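Vacuolar protein sorting-associated protein 54 (Mus musculus, PDB 3N1E) probably acts, as a subunit of the GARP tethering complex, in retrograde transport from endosomes to the trans-Golgi network, this fragment being its C-terminal domain. Local coordinates at residues H18-I21 and A22-S25; R8-D11 and H12-D16; M61-M64 and H65-I68. All blocks are in the same frame, centred on the assembly; numbering follows the deposited sequence.

Interaction 1. Residues H18-I21 and A22-S25; sequences HDHI and AEIS
Ile21 O is gripped twice by Ser25, one turn further along helix 17-40 of the all-helical bundle that forms this C-terminal domain. The backbone N-H of Ser25 gives the ordinary i to i+4 helix bond, and the hydroxyl OG adds a second at 2.8 Å from Ile21 O. The two donors reach the oxygen from opposite faces of its carbonyl plane, OG standing well above it. Serine suits the place because its short side chain, with OG beside its own backbone N (chi1 -62°), turns back to the preceding turn.

In i to i+3 spacing, His20 and Glu23 form a histidine-carboxylate hydrogen bond. His20 ND1 donates to Glu23 OE1 at 3.0 Å, with an N-H...O angle of 160°. The oxygen lies at the ring edge, close to the ring plane, while the carboxylate is turned 84° from the ring; this bond should restrain the imidazole's rotation.

Ile21 and His18 also touch Gln76, so one side of this surface turn meets helix 74-98. Ile24 supplies branched aliphatic bulk beside the imidazole: its CG1 makes a CH-pi contact over one ring face, 4.3 Å from the His20 ring centroid.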
ATOM      1  N   HIS A  18       3.675  17.125  11.764  1.00 24.13           N
ATOM      2  CA  HIS A  18       2.753  16.076  11.314  1.00 25.79           C
ATOM      3  C   HIS A  18       2.051  16.388  10.004  1.00 38.03           C
ATOM      4  O   HIS A  18       1.949  15.519   9.126  1.00 27.96           O
ATOM      5  CB  HIS A  18       1.715  15.753  12.386  1.00 28.64           C
ATOM      6  CG  HIS A  18       2.304  15.144  13.613  1.00 35.11           C
ATOM      7  ND1 HIS A  18       3.234  14.129  13.560  1.00 35.33           N
ATOM      8  CD2 HIS A  18       2.102  15.405  14.926  1.00 44.20           C
ATOM      9  CE1 HIS A  18       3.585  13.792  14.787  1.00 23.50           C
ATOM     10  NE2 HIS A  18       2.911  14.549  15.634  1.00 62.38           N
ATOM     11  N   ASP A  19       1.567  17.624   9.883  1.00 24.60           N
ATOM     12  CA  ASP A  19       0.880  18.061   8.668  1.00 27.38           C
ATOM     13  C   ASP A  19       1.844  18.026   7.477  1.00 35.06           C
ATOM     14  O   ASP A  19       1.500  17.513   6.405  1.00 27.68           O
ATOM     15  CB  ASP A  19       0.264  19.455   8.865  1.00 28.12           C
ATOM     16  CG  ASP A  19      -0.969  19.435   9.784  1.00 42.89           C
ATOM     17  OD1 ASP A  19      -1.658  18.390   9.881  1.00 42.51           O
ATOM     18  OD2 ASP A  19      -1.264  20.477  10.406  1.00 50.22           O
ATOM     19  N   HIS A  20       3.067  18.520   7.669  1.00 27.70           N
ATOM     20  CA  HIS A  20       4.031  18.531   6.568  1.00 22.61           C
ATOM     21  C   HIS A  20       4.510  17.135   6.125  1.00 32.75           C
ATOM     22  O   HIS A  20       4.719  16.899   4.929  1.00 22.31           O
ATOM     23  CB  HIS A  20       5.226  19.431   6.867  1.00 21.96           C
ATOM     24  CG  HIS A  20       6.109  19.652   5.682  1.00 30.52           C
ATOM     25  ND1 HIS A  20       5.644  20.201   4.502  1.00 31.95           N
ATOM     26  CD2 HIS A  20       7.415  19.368   5.477  1.00 29.52           C
ATOM     27  CE1 HIS A  20       6.632  20.253   3.628  1.00 22.62           C
ATOM     28  NE2 HIS A  20       7.717  19.752   4.194  1.00 33.56           N
ATOM     29  N   ILE A  21       4.705  16.217   7.078  1.00 21.54           N
ATOM     30  CA  ILE A  21       5.007  14.827   6.704  1.00 14.68           C
ATOM     31  C   ILE A  21       3.921  14.242   5.803  1.00 21.94           C
ATOM     32  O   ILE A  21       4.225  13.507   4.863  1.00 20.48           O
ATOM     33  CB  ILE A  21       5.231  13.914   7.942  1.00 18.49           C
ATOM     34  CG1 ILE A  21       6.712  13.685   8.182  1.00 30.47           C
ATOM     35  CG2 ILE A  21       4.618  12.517   7.743  1.00 36.86           C
ATOM     36  CD1 ILE A  21       7.486  14.858   8.545  1.00 27.18           C
ATOM     37  N   ALA A  22       2.658  14.568   6.087  1.00 24.90           N
ATOM     38  CA  ALA A  22       1.546  14.023   5.299  1.00 31.88           C
ATOM     39  C   ALA A  22       1.587  14.555   3.874  1.00 27.10           C
ATOM     40  O   ALA A  22       1.219  13.856   2.926  1.00 24.08           O
ATOM     41  CB  ALA A  22       0.208  14.323   5.953  1.00 40.90           C
ATOM     42  N   GLU A  23       2.071  15.785   3.743  1.00 26.01           N
ATOM     43  CA  GLU A  23       2.204  16.457   2.452  1.00 31.97           C
ATOM     44  C   GLU A  23       3.315  15.853   1.598  1.00 28.93           C
ATOM     45  O   GLU A  23       3.133  15.648   0.388  1.00 23.79           O
ATOM     46  CB  GLU A  23       2.403  17.957   2.658  1.00 27.58           C
ATOM     47  CG  GLU A  23       1.256  18.625   3.416  1.00 32.95           C
ATOM     48  CD  GLU A  23       1.526  20.080   3.753  1.00 39.07           C
ATOM     49  OE1 GLU A  23       2.701  20.452   3.950  1.00 50.50           O
ATOM     50  OE2 GLU A  23       0.553  20.857   3.829  1.00 66.80           O
ATOM     51  N   ILE A  24       4.465  15.564   2.207  1.00 19.40           N
ATOM     52  CA  ILE A  24       5.513  14.811   1.511  1.00 19.39           C
ATOM     53  C   ILE A  24       5.017  13.408   1.161  1.00 24.52           C
ATOM     54  O   ILE A  24       5.251  12.899   0.050  1.00 19.83           O
ATOM     55  CB  ILE A  24       6.811  14.667   2.352  1.00 23.29           C
ATOM     56  CG1 ILE A  24       7.334  16.044   2.792  1.00 22.35           C
ATOM     57  CG2 ILE A  24       7.871  13.895   1.563  1.00 24.89           C
ATOM     58  CD1 ILE A  24       8.599  15.987   3.666  1.00 22.97           C
ATOM     59  N   SER A  25       4.350  12.765   2.117  1.00 20.77           N
ATOM     60  CA  SER A  25       3.831  11.427   1.888  1.00 14.99           C
ATOM     61  C   SER A  25       2.816  11.394   0.747  1.00 13.55           C
ATOM     62  O   SER A  25       2.683  10.363   0.109  1.00 16.29           O
ATOM     63  CB  SER A  25       3.213  10.852   3.161  1.00 20.65           C
ATOM     64  OG  SER A  25       4.204  10.750   4.171  1.00 23.05           O
TER

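Interaction 2. Residues R8-D11 and H12-D16; sequences RHFD and HITKD
Phe10 and Thr14 make an i to i+4 contact on one face of helix 3-14, near its C-terminal end, where the threonine side chain lies over one face of the phenylalanine ring. The methyl CG2 makes a CH-pi contact, 4.1 Å from the centroid of the Phe10 ring and 19° off the ring normal. Beside it, Thr14 OG1 sits over the same face but offset toward the rim, 3.6 Å from Phe10 CE2. Phenylalanine suits its place because its flat ring offers a broad face to the methyl. Both branches of the threonine face that surface, which a beta-branched residue can do with a single short side chain.

Torsions on both partners produce this overlap. Phe10 has CG trans to its backbone N (chi1 169°), which swings the ring along the helix toward the next turn. Thr14 has OG1 between its backbone N and carbonyl carbon (chi1 68°), bringing the hydroxyl within 3.0 Å of Phe10 O. Thr14 N donates a hydrogen bond to the same oxygen, 3.0 Å from Phe10 O.

Around this pair the helix continues with i to i+4 bonds, from His12 N to Arg8 O and from Ile13 N to His9 O. Ile13 lays its CG1 branch against the preceding turn, 3.4 Å from His9 O. Past Thr14, Lys15 reaches its neighbour in a salt bridge, NZ to Asp16 OD2 at 3.3 Å, whose hydrogen bond is weak.

The contact lies on the surface, its centre about 31 Å from the centre of the chain. Asp16 stands at the N-cap position just before helix 17-40, though its side chain makes no capping bond, and the chain passes here from the first helix of this fragment straight into the next.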
ATOM      1  N   ARG A   8       7.998  25.332  24.947  1.00 29.09           N
ATOM      2  CA  ARG A   8       7.230  26.254  24.092  1.00 26.74           C
ATOM      3  C   ARG A   8       7.936  26.517  22.754  1.00 23.60           C
ATOM      4  O   ARG A   8       7.283  26.598  21.707  1.00 27.65           O
ATOM      5  CB  ARG A   8       6.873  27.553  24.836  1.00 23.35           C
ATOM      6  CG  ARG A   8       5.604  27.413  25.674  1.00 32.91           C
ATOM      7  CD  ARG A   8       5.233  28.704  26.409  1.00 54.50           C
ATOM      8  NE  ARG A   8       5.577  28.633  27.834  1.00 69.20           N
ATOM      9  CZ  ARG A   8       6.476  29.404  28.444  1.00 42.24           C
ATOM     10  NH1 ARG A   8       7.147  30.334  27.774  1.00 43.54           N
ATOM     11  NH2 ARG A   8       6.708  29.241  29.737  1.00 50.96           N
ATOM     12  N   HIS A   9       9.263  26.610  22.797  1.00 22.01           N
ATOM     13  CA  HIS A   9      10.086  26.740  21.596  1.00 27.90           C
ATOM     14  C   HIS A   9      10.012  25.458  20.775  1.00 35.50           C
ATOM     15  O   HIS A   9       9.844  25.512  19.561  1.00 25.04           O
ATOM     16  CB  HIS A   9      11.549  27.000  21.954  1.00 26.23           C
ATOM     17  CG  HIS A   9      11.805  28.329  22.594  1.00 50.17           C
ATOM     18  ND1 HIS A   9      13.010  28.985  22.466  1.00 63.14           N
ATOM     19  CD2 HIS A   9      11.028  29.119  23.373  1.00 56.34           C
ATOM     20  CE1 HIS A   9      12.963  30.125  23.132  1.00 49.01           C
ATOM     21  NE2 HIS A   9      11.768  30.235  23.685  1.00 48.16           N
ATOM     22  N   PHE A  10      10.164  24.309  21.439  1.00 23.87           N
ATOM     23  CA  PHE A  10       9.987  23.019  20.764  1.00 27.58           C
ATOM     24  C   PHE A  10       8.630  22.953  20.057  1.00 27.32           C
ATOM     25  O   PHE A  10       8.571  22.604  18.879  1.00 24.75           O
ATOM     26  CB  PHE A  10      10.151  21.843  21.738  1.00 18.38           C
ATOM     27  CG  PHE A  10       9.718  20.523  21.171  1.00 14.34           C
ATOM     28  CD1 PHE A  10      10.625  19.686  20.543  1.00 17.60           C
ATOM     29  CD2 PHE A  10       8.400  20.110  21.287  1.00 18.22           C
ATOM     30  CE1 PHE A  10      10.199  18.450  20.007  1.00 22.86           C
ATOM     31  CE2 PHE A  10       7.970  18.901  20.772  1.00 16.88           C
ATOM     32  CZ  PHE A  10       8.870  18.062  20.127  1.00 17.05           C
ATOM     33  N   ASP A  11       7.557  23.288  20.776  1.00 22.66           N
ATOM     34  CA  ASP A  11       6.198  23.289  20.207  1.00 21.07           C
ATOM     35  C   ASP A  11       6.089  24.150  18.949  1.00 26.51           C
ATOM     36  O   ASP A  11       5.486  23.728  17.961  1.00 28.76           O
ATOM     37  CB  ASP A  11       5.157  23.770  21.228  1.00 26.69           C
ATOM     38  CG  ASP A  11       4.804  22.716  22.262  1.00 34.01           C
ATOM     39  OD1 ASP A  11       5.184  21.532  22.107  1.00 28.93           O
ATOM     40  OD2 ASP A  11       4.118  23.079  23.236  1.00 35.22           O
ATOM     41  N   HIS A  12       6.664  25.351  18.995  1.00 23.71           N
ATOM     42  CA  HIS A  12       6.627  26.285  17.857  1.00 29.16           C
ATOM     43  C   HIS A  12       7.396  25.745  16.652  1.00 42.28           C
ATOM     44  O   HIS A  12       6.919  25.824  15.512  1.00 24.94           O
ATOM     45  CB  HIS A  12       7.200  27.651  18.261  1.00 24.81           C
ATOM     46  CG  HIS A  12       7.250  28.638  17.137  1.00 33.74           C
ATOM     47  ND1 HIS A  12       6.116  29.221  16.607  1.00 32.15           N
ATOM     48  CD2 HIS A  12       8.295  29.147  16.443  1.00 26.82           C
ATOM     49  CE1 HIS A  12       6.463  30.041  15.631  1.00 39.22           C
ATOM     50  NE2 HIS A  12       7.778  30.012  15.507  1.00 38.08           N
ATOM     51  N   ILE A  13       8.587  25.203  16.919  1.00 21.86           N
ATOM     52  CA  ILE A  13       9.455  24.644  15.877  1.00 26.22           C
ATOM     53  C   ILE A  13       8.803  23.450  15.168  1.00 18.92           C
ATOM     54  O   ILE A  13       8.966  23.273  13.954  1.00 24.70           O
ATOM     55  CB  ILE A  13      10.842  24.260  16.470  1.00 24.18           C
ATOM     56  CG1 ILE A  13      11.661  25.526  16.728  1.00 18.95           C
ATOM     57  CG2 ILE A  13      11.610  23.305  15.555  1.00 26.57           C
ATOM     58  CD1 ILE A  13      12.839  25.340  17.687  1.00 22.47           C
ATOM     59  N   THR A  14       8.053  22.651  15.920  1.00 18.16           N
ATOM     60  CA  THR A  14       7.506  21.397  15.406  1.00 18.08           C
ATOM     61  C   THR A  14       5.998  21.446  15.140  1.00 26.67           C
ATOM     62  O   THR A  14       5.399  20.421  14.841  1.00 22.36           O
ATOM     63  CB  THR A  14       7.795  20.208  16.360  1.00 22.73           C
ATOM     64  OG1 THR A  14       7.058  20.370  17.583  1.00 21.31           O
ATOM     65  CG2 THR A  14       9.277  20.108  16.668  1.00 18.18           C
ATOM     66  N   LYS A  15       5.384  22.628  15.250  1.00 24.06           N
ATOM     67  CA  LYS A  15       3.912  22.704  15.185  1.00 31.88           C
ATOM     68  C   LYS A  15       3.325  22.126  13.893  1.00 26.36           C
ATOM     69  O   LYS A  15       2.213  21.585  13.904  1.00 29.70           O
ATOM     70  CB  LYS A  15       3.390  24.128  15.461  1.00 32.92           C
ATOM     71  CG  LYS A  15       3.674  25.156  14.388  1.00 36.75           C
ATOM     72  CD  LYS A  15       3.242  26.548  14.842  1.00 40.73           C
ATOM     73  CE  LYS A  15       3.617  27.597  13.806  1.00 49.82           C
ATOM     74  NZ  LYS A  15       2.827  27.426  12.557  1.00 46.31           N
ATOM     75  N   ASP A  16       4.092  22.207  12.803  1.00 24.75           N
ATOM     76  CA  ASP A  16       3.632  21.747  11.485  1.00 24.16           C
ATOM     77  C   ASP A  16       4.196  20.405  11.058  1.00 25.67           C
ATOM     78  O   ASP A  16       3.991  19.980   9.907  1.00 26.85           O
ATOM     79  CB  ASP A  16       3.978  22.788  10.414  1.00 21.73           C
ATOM     80  CG  ASP A  16       3.197  24.074  10.579  1.00 34.30           C
ATOM     81  OD1 ASP A  16       2.008  24.011  10.973  1.00 35.90           O
ATOM     82  OD2 ASP A  16       3.780  25.140  10.330  1.00 36.88           O
TER

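Interaction 3. Residues M61-M64 and H65-I68; sequences MTKM and HEAI
Glu66 reaches back along helix 52-68 to Thr62 and Lys63, in the i to i+4 and i to i+3 spacing that places side chains on one face of a helix. Its CB lies 3.6 Å from Lys63 O, and CG comes against the preceding turn, 3.5 Å from Thr62 O. CG stands beside the residue's own backbone N (chi1 -75°), and from there the chain runs extended, carrying CD alongside the Thr62 side chain. The carboxylate then divides its contacts. In one of the two conformers of Thr62, OE2 meets the methyl CG2 of Thr62 at 3.6 Å, while OE1 turns to the lysine, 3.7 Å from Lys63 CD.

At the tip, Lys63 NZ and Glu66 OE1 form a long salt bridge of 4.0 Å. The lysine chain is bent at chi2 and chi4 and crosses the glutamate at a slant, so aliphatic carbon as well as charge meets the acid. Long, flexible, oppositely charged residues suit this exposed face. Threonine, in that same conformer, suits its place by offering a methyl to the glutamate while its hydroxyl bonds to Cys58 O, one turn earlier.

The backbone beneath is regular helix, with Glu66 N bonded to Thr62 O and Ala67 N to Lys63 O. At its end, Ile68 N is tied to Met64 O, and Ile68 CG1 packs 3.2 Å from that oxygen.

Met61, Met64 and His65 are buried. Met64, long and pliable, touches Phe81 and Ile84 of helix 74-98 and Met32 of helix 17-40, as does Met61 in one of its two conformers, so this amphipathic helix packs against both; His65 NE2 bonds to Lys127 O, joining it to the chain beyond helix 107-124.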
ATOM      1  N   MET A  61       6.960  -2.054  -3.002  1.00  9.37           N
ATOM      2  CA  MET A  61       6.402  -1.805  -1.674  0.50  9.33           C
ATOM      3  C   MET A  61       7.469  -2.058  -0.607  1.00 14.61           C
ATOM      4  O   MET A  61       7.615  -1.303   0.351  1.00 13.36           O
ATOM      5  CB  MET A  61       5.187  -2.718  -1.438  0.50  8.85           C
ATOM      6  CG  MET A  61       3.986  -2.397  -2.313  0.50 12.99           C
ATOM      7  SD  MET A  61       3.077  -1.023  -1.628  0.50 23.09           S
ATOM      8  CE  MET A  61       4.464   0.027  -1.232  0.50 46.49           C
ATOM      9  N   THR A  62       8.218  -3.138  -0.794  1.00 10.55           N
ATOM     10  CA  THR A  62       9.321  -3.505   0.090  0.50 10.25           C
ATOM     11  C   THR A  62      10.410  -2.438   0.066  1.00 12.45           C
ATOM     12  O   THR A  62      10.913  -2.018   1.102  1.00 11.39           O
ATOM     13  CB  THR A  62       9.915  -4.866  -0.345  0.50  8.55           C
ATOM     14  OG1 THR A  62       8.949  -5.889  -0.080  0.50 11.10           O
ATOM     15  CG2 THR A  62      11.222  -5.187   0.376  0.50 11.84           C
ATOM     16  N   LYS A  63      10.775  -2.014  -1.142  1.00 10.83           N
ATOM     17  CA  LYS A  63      11.844  -1.031  -1.284  1.00 13.50           C
ATOM     18  C   LYS A  63      11.408   0.304  -0.678  1.00 13.77           C
ATOM     19  O   LYS A  63      12.225   1.010  -0.078  1.00 16.16           O
ATOM     20  CB  LYS A  63      12.241  -0.847  -2.754  1.00 15.21           C
ATOM     21  CG  LYS A  63      13.037  -1.982  -3.337  1.00 24.24           C
ATOM     22  CD  LYS A  63      14.489  -1.991  -2.879  1.00 34.33           C
ATOM     23  CE  LYS A  63      15.280  -3.048  -3.657  1.00 65.72           C
ATOM     24  NZ  LYS A  63      16.302  -3.715  -2.791  1.00 59.32           N
ATOM     25  N   MET A  64      10.129   0.636  -0.842  1.00 12.81           N
ATOM     26  CA  MET A  64       9.585   1.875  -0.279  1.00 12.73           C
ATOM     27  C   MET A  64       9.682   1.826   1.245  1.00 15.38           C
ATOM     28  O   MET A  64      10.106   2.798   1.883  1.00 15.97           O
ATOM     29  CB  MET A  64       8.133   2.076  -0.675  1.00 14.51           C
ATOM     30  CG  MET A  64       7.596   3.390  -0.146  1.00 21.19           C
ATOM     31  SD  MET A  64       5.889   3.609  -0.548  1.00 17.91           S
ATOM     32  CE  MET A  64       5.047   2.788   0.792  1.00 37.91           C
ATOM     33  N   HIS A  65       9.339   0.677   1.821  1.00 13.97           N
ATOM     34  CA  HIS A  65       9.358   0.522   3.270  1.00 11.17           C
ATOM     35  C   HIS A  65      10.798   0.680   3.775  1.00 13.47           C
ATOM     36  O   HIS A  65      11.038   1.361   4.781  1.00 13.24           O
ATOM     37  CB  HIS A  65       8.802  -0.854   3.644  1.00  9.62           C
ATOM     38  CG  HIS A  65       8.734  -1.108   5.116  1.00 10.51           C
ATOM     39  ND1 HIS A  65       9.785  -1.656   5.827  1.00 16.35           N
ATOM     40  CD2 HIS A  65       7.745  -0.891   6.014  1.00 13.22           C
ATOM     41  CE1 HIS A  65       9.442  -1.763   7.099  1.00 18.01           C
ATOM     42  NE2 HIS A  65       8.210  -1.308   7.238  1.00 15.69           N
ATOM     43  N   GLU A  66      11.746   0.078   3.052  1.00 11.81           N
ATOM     44  CA  GLU A  66      13.167   0.181   3.424  1.00 15.20           C
ATOM     45  C   GLU A  66      13.664   1.624   3.369  1.00 21.98           C
ATOM     46  O   GLU A  66      14.454   2.062   4.234  1.00 18.14           O
ATOM     47  CB  GLU A  66      14.019  -0.729   2.529  1.00 17.05           C
ATOM     48  CG  GLU A  66      13.886  -2.201   2.892  1.00 18.75           C
ATOM     49  CD  GLU A  66      14.407  -3.148   1.816  1.00 29.15           C
ATOM     50  OE1 GLU A  66      14.931  -2.670   0.782  1.00 33.39           O
ATOM     51  OE2 GLU A  66      14.297  -4.377   2.012  1.00 24.46           O
ATOM     52  N   ALA A  67      13.189   2.368   2.371  1.00 15.16           N
ATOM     53  CA  ALA A  67      13.609   3.750   2.168  1.00 18.38           C
ATOM     54  C   ALA A  67      13.096   4.705   3.266  1.00 18.06           C
ATOM     55  O   ALA A  67      13.788   5.677   3.600  1.00 18.06           O
ATOM     56  CB  ALA A  67      13.157   4.236   0.791  1.00 14.36           C
ATOM     57  N   ILE A  68      11.889   4.468   3.785  1.00 16.70           N
ATOM     58  CA  ILE A  68      11.253   5.431   4.725  1.00 20.14           C
ATOM     59  C   ILE A  68      11.227   4.997   6.187  1.00 16.17           C
ATOM     60  O   ILE A  68      10.780   5.751   7.066  1.00 18.90           O
ATOM     61  CB  ILE A  68       9.820   5.903   4.286  1.00 23.92           C
ATOM     62  CG1 ILE A  68       8.830   4.741   4.069  1.00 22.78           C
ATOM     63  CG2 ILE A  68       9.901   6.667   2.999  1.00 19.38           C
ATOM     64  CD1 ILE A  68       8.395   3.964   5.275  1.00 21.72           C
TER

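How the interactions relate
Along the chain the order is interaction 2, interaction 1, interaction 3, each a local contact within one helix: 3-14, 17-40 and 52-68 respectively. Interactions 2 and 1 adjoin in sequence, their centres about 16 Å apart, and lie on the same side of the chain's centre. Interaction 3 is nearer that centre, about 17 Å from interaction 1 and 29 Å from interaction 2 between centres, and touches neither. Helix 74-98 connects the later two, since it meets residues of both 18-21 and 61-64. The first helix of this fragment thus lies apart, ahead of helix 17-40, while helices 17-40, 52-68 and 74-98 pack together into the bundle of this C-terminal domain.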